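Local coordinates for protein 2''-aminoglycoside nucleotidyltransferase (Klebsiella pneumoniae, PDB 4WQK) that confers resistance to kanamycin, gentamicin and tobramycin by magnesium-dependent transfer of a nucleotide to the 2''-hydroxyl of these aminoglycosides, at residues D132-A137 against E166-A171. Numbering follows the deposited sequence.
Sequences DYFYYA and EVLRAA
Phe134 on one helix and Arg169 on the other are the residues whose CA atoms come nearest across the two helices, 7.2 Å apart; no hydrogen bond joins segments 132-137 and 166-171, and one aromatic side chain spans the gap. With CG anti to its own carbonyl carbon (chi1 -61°), Phe134 reaches the backbone of the partner helix at the junction of Leu168 and Arg169. Phe134 CE2 lies 3.5 Å from Arg169 CA and 3.7 Å from Leu168 C, so the ring meets main-chain atoms as well as side chains. Arg169 CG sits over one ring face, toward the rim, in a CH-pi contact 4.3 Å from the centroid of the Phe134 ring. The chain of Arg169 then bends at chi3, and its guanidinium stands nearly perpendicular to the ring, planes 86° apart. Leu168 adds an apolar contact through CG, 3.9 Å from Phe134 CE2. The contact is helix packing within the C-terminal domain, away from the kanamycin and active-site magnesium sites. Phe172 meets the Phe134 ring edge-to-face, Leu168 also touches Ile130 and Trp131 of helix 126-139, and Tyr153 of helix 147-160 touches both Phe134 and Arg169, tying helices 126-139, 147-160 and 162-176 together.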
ATOM      1  N   ASP A 132       3.562   2.137   8.544  1.00 16.98           N
ATOM      2  CA  ASP A 132       3.011   3.424   8.104  1.00 19.20           C
ATOM      3  C   ASP A 132       2.077   4.033   9.117  1.00 19.97           C
ATOM      4  O   ASP A 132       1.967   5.263   9.217  1.00 21.58           O
ATOM      5  CB  ASP A 132       2.274   3.274   6.772  1.00 24.02           C
ATOM      6  CG  ASP A 132       3.087   3.812   5.619  1.00 33.40           C
ATOM      7  OD1 ASP A 132       4.155   4.416   5.877  1.00 32.20           O
ATOM      8  OD2 ASP A 132       2.688   3.604   4.460  1.00 43.03           O
ATOM      9  N   TYR A 133       1.343   3.210   9.871  1.00 19.52           N
ATOM     10  CA  TYR A 133       0.537   3.763  10.941  1.00 20.42           C
ATOM     11  C   TYR A 133       1.388   4.417  12.032  1.00 19.69           C
ATOM     12  O   TYR A 133       0.948   5.334  12.701  1.00 21.97           O
ATOM     13  CB  TYR A 133      -0.353   2.709  11.613  1.00 19.34           C
ATOM     14  CG  TYR A 133      -1.551   2.322  10.788  1.00 18.16           C
ATOM     15  CD1 TYR A 133      -2.702   3.089  10.783  1.00 21.13           C
ATOM     16  CD2 TYR A 133      -1.522   1.167  10.019  1.00 21.40           C
ATOM     17  CE1 TYR A 133      -3.812   2.704   9.990  1.00 25.01           C
ATOM     18  CE2 TYR A 133      -2.607   0.774   9.249  1.00 25.87           C
ATOM     19  CZ  TYR A 133      -3.737   1.545   9.238  1.00 21.79           C
ATOM     20  OH  TYR A 133      -4.783   1.116   8.446  1.00 25.54           O
ATOM     21  N   PHE A 134       2.624   3.955  12.211  1.00 20.76           N
ATOM     22  CA  PHE A 134       3.481   4.578  13.195  1.00 20.86           C
ATOM     23  C   PHE A 134       3.840   6.011  12.790  1.00 19.25           C
ATOM     24  O   PHE A 134       3.867   6.915  13.635  1.00 23.19           O
ATOM     25  CB  PHE A 134       4.760   3.752  13.433  1.00 20.92           C
ATOM     26  CG  PHE A 134       4.494   2.353  13.959  1.00 18.01           C
ATOM     27  CD1 PHE A 134       3.327   2.043  14.661  1.00 23.44           C
ATOM     28  CD2 PHE A 134       5.450   1.361  13.762  1.00 18.35           C
ATOM     29  CE1 PHE A 134       3.116   0.734  15.147  1.00 22.53           C
ATOM     30  CE2 PHE A 134       5.237   0.055  14.250  1.00 19.65           C
ATOM     31  CZ  PHE A 134       4.085  -0.233  14.953  1.00 18.66           C
ATOM     32  N   TYR A 135       4.090   6.228  11.495  1.00 20.03           N
ATOM     33  CA  TYR A 135       4.288   7.616  11.045  1.00 21.94           C
ATOM     34  C   TYR A 135       3.046   8.463  11.285  1.00 20.62           C
ATOM     35  O   TYR A 135       3.148   9.626  11.714  1.00 23.72           O
ATOM     36  CB  TYR A 135       4.639   7.683   9.567  1.00 22.20           C
ATOM     37  CG  TYR A 135       5.961   7.092   9.164  1.00 20.12           C
ATOM     38  CD1 TYR A 135       7.164   7.649   9.608  1.00 21.55           C
ATOM     39  CD2 TYR A 135       6.000   6.003   8.332  1.00 20.91           C
ATOM     40  CE1 TYR A 135       8.395   7.094   9.193  1.00 19.58           C
ATOM     41  CE2 TYR A 135       7.187   5.457   7.910  1.00 21.12           C
ATOM     42  CZ  TYR A 135       8.384   5.985   8.371  1.00 20.51           C
ATOM     43  OH  TYR A 135       9.591   5.424   7.940  1.00 23.63           O
ATOM     44  N   TYR A 136       1.882   7.886  10.995  1.00 20.64           N
ATOM     45  CA  TYR A 136       0.619   8.575  11.187  1.00 21.72           C
ATOM     46  C   TYR A 136       0.439   8.963  12.663  1.00 23.12           C
ATOM     47  O   TYR A 136      -0.034  10.073  12.970  1.00 25.54           O
ATOM     48  CB  TYR A 136      -0.516   7.676  10.650  1.00 21.52           C
ATOM     49  CG  TYR A 136      -1.886   8.314  10.695  1.00 27.65           C
ATOM     50  CD1 TYR A 136      -2.072   9.634  10.311  1.00 26.25           C
ATOM     51  CD2 TYR A 136      -2.989   7.599  11.127  1.00 28.58           C
ATOM     52  CE1 TYR A 136      -3.335  10.217  10.337  1.00 29.74           C
ATOM     53  CE2 TYR A 136      -4.256   8.176  11.170  1.00 30.09           C
ATOM     54  CZ  TYR A 136      -4.421   9.487  10.781  1.00 28.78           C
ATOM     55  OH  TYR A 136      -5.668  10.084  10.825  1.00 28.86           O
ATOM     56  N   ALA A 137       0.842   8.098  13.594  1.00 23.20           N
ATOM     57  CA  ALA A 137       0.699   8.410  15.018  1.00 25.69           C
ATOM     58  C   ALA A 137       1.572   9.599  15.443  1.00 26.26           C
ATOM     59  O   ALA A 137       1.230  10.335  16.377  1.00 30.47           O
ATOM     60  CB  ALA A 137       1.022   7.196  15.873  1.00 26.57           C
ATOM     61  N   GLU A 166       4.353  -5.182  18.990  1.00 19.41           N
ATOM     62  CA  GLU A 166       5.082  -4.512  20.055  1.00 19.34           C
ATOM     63  C   GLU A 166       6.554  -4.374  19.697  1.00 18.20           C
ATOM     64  O   GLU A 166       7.149  -3.334  19.931  1.00 19.25           O
ATOM     65  CB  GLU A 166       4.913  -5.273  21.382  1.00 24.33           C
ATOM     66  CG  GLU A 166       5.247  -4.482  22.667  1.00 38.83           C
ATOM     67  CD  GLU A 166       5.282  -5.389  23.897  1.00 44.26           C
ATOM     68  OE1 GLU A 166       4.720  -6.503  23.813  1.00 59.54           O
ATOM     69  OE2 GLU A 166       5.856  -5.001  24.941  1.00 64.33           O
ATOM     70  N   VAL A 167       7.130  -5.427  19.147  1.00 19.88           N
ATOM     71  CA  VAL A 167       8.527  -5.359  18.773  1.00 19.30           C
ATOM     72  C   VAL A 167       8.751  -4.342  17.630  1.00 18.68           C
ATOM     73  O   VAL A 167       9.712  -3.562  17.656  1.00 18.67           O
ATOM     74  CB  VAL A 167       9.050  -6.772  18.398  1.00 22.93           C
ATOM     75  CG1 VAL A 167      10.457  -6.680  17.930  1.00 25.52           C
ATOM     76  CG2 VAL A 167       8.975  -7.720  19.629  1.00 26.56           C
ATOM     77  N   LEU A 168       7.874  -4.330  16.630  1.00 16.28           N
ATOM     78  CA  LEU A 168       7.977  -3.363  15.537  1.00 18.61           C
ATOM     79  C   LEU A 168       7.843  -1.930  16.018  1.00 16.25           C
ATOM     80  O   LEU A 168       8.592  -1.056  15.587  1.00 18.10           O
ATOM     81  CB  LEU A 168       6.893  -3.643  14.489  1.00 22.19           C
ATOM     82  CG  LEU A 168       7.190  -3.082  13.096  1.00 25.11           C
ATOM     83  CD1 LEU A 168       8.367  -3.782  12.458  1.00 26.63           C
ATOM     84  CD2 LEU A 168       5.918  -3.249  12.238  1.00 25.39           C
ATOM     85  N   ARG A 169       6.889  -1.675  16.911  1.00 14.64           N
ATOM     86  CA  ARG A 169       6.683  -0.327  17.460  1.00 15.88           C
ATOM     87  C   ARG A 169       7.965   0.129  18.186  1.00 16.50           C
ATOM     88  O   ARG A 169       8.363   1.286  18.108  1.00 18.45           O
ATOM     89  CB  ARG A 169       5.484  -0.270  18.412  1.00 20.07           C
ATOM     90  CG  ARG A 169       4.995   1.137  18.683  1.00 25.65           C
ATOM     91  CD  ARG A 169       3.820   1.124  19.686  1.00 42.42           C
ATOM     92  NE  ARG A 169       2.953  -0.042  19.483  1.00 57.22           N
ATOM     93  CZ  ARG A 169       2.586  -0.902  20.439  1.00 63.73           C
ATOM     94  NH1 ARG A 169       2.987  -0.728  21.703  1.00 59.76           N
ATOM     95  NH2 ARG A 169       1.806  -1.942  20.130  1.00 51.67           N
ATOM     96  N   ALA A 170       8.578  -0.783  18.948  1.00 16.97           N
ATOM     97  CA  ALA A 170       9.785  -0.463  19.679  1.00 18.50           C
ATOM     98  C   ALA A 170      10.940  -0.140  18.715  1.00 18.23           C
ATOM     99  O   ALA A 170      11.739   0.753  18.954  1.00 19.22           O
ATOM    100  CB  ALA A 170      10.144  -1.620  20.635  1.00 19.88           C
ATOM    101  N   ALA A 171      10.997  -0.884  17.617  1.00 17.17           N
ATOM    102  CA  ALA A 171      12.037  -0.631  16.620  1.00 17.26           C
ATOM    103  C   ALA A 171      11.830   0.726  15.955  1.00 16.57           C
ATOM    104  O   ALA A 171      12.812   1.427  15.707  1.00 17.42           O
ATOM    105  CB  ALA A 171      12.055  -1.768  15.538  1.00 18.25           C
TER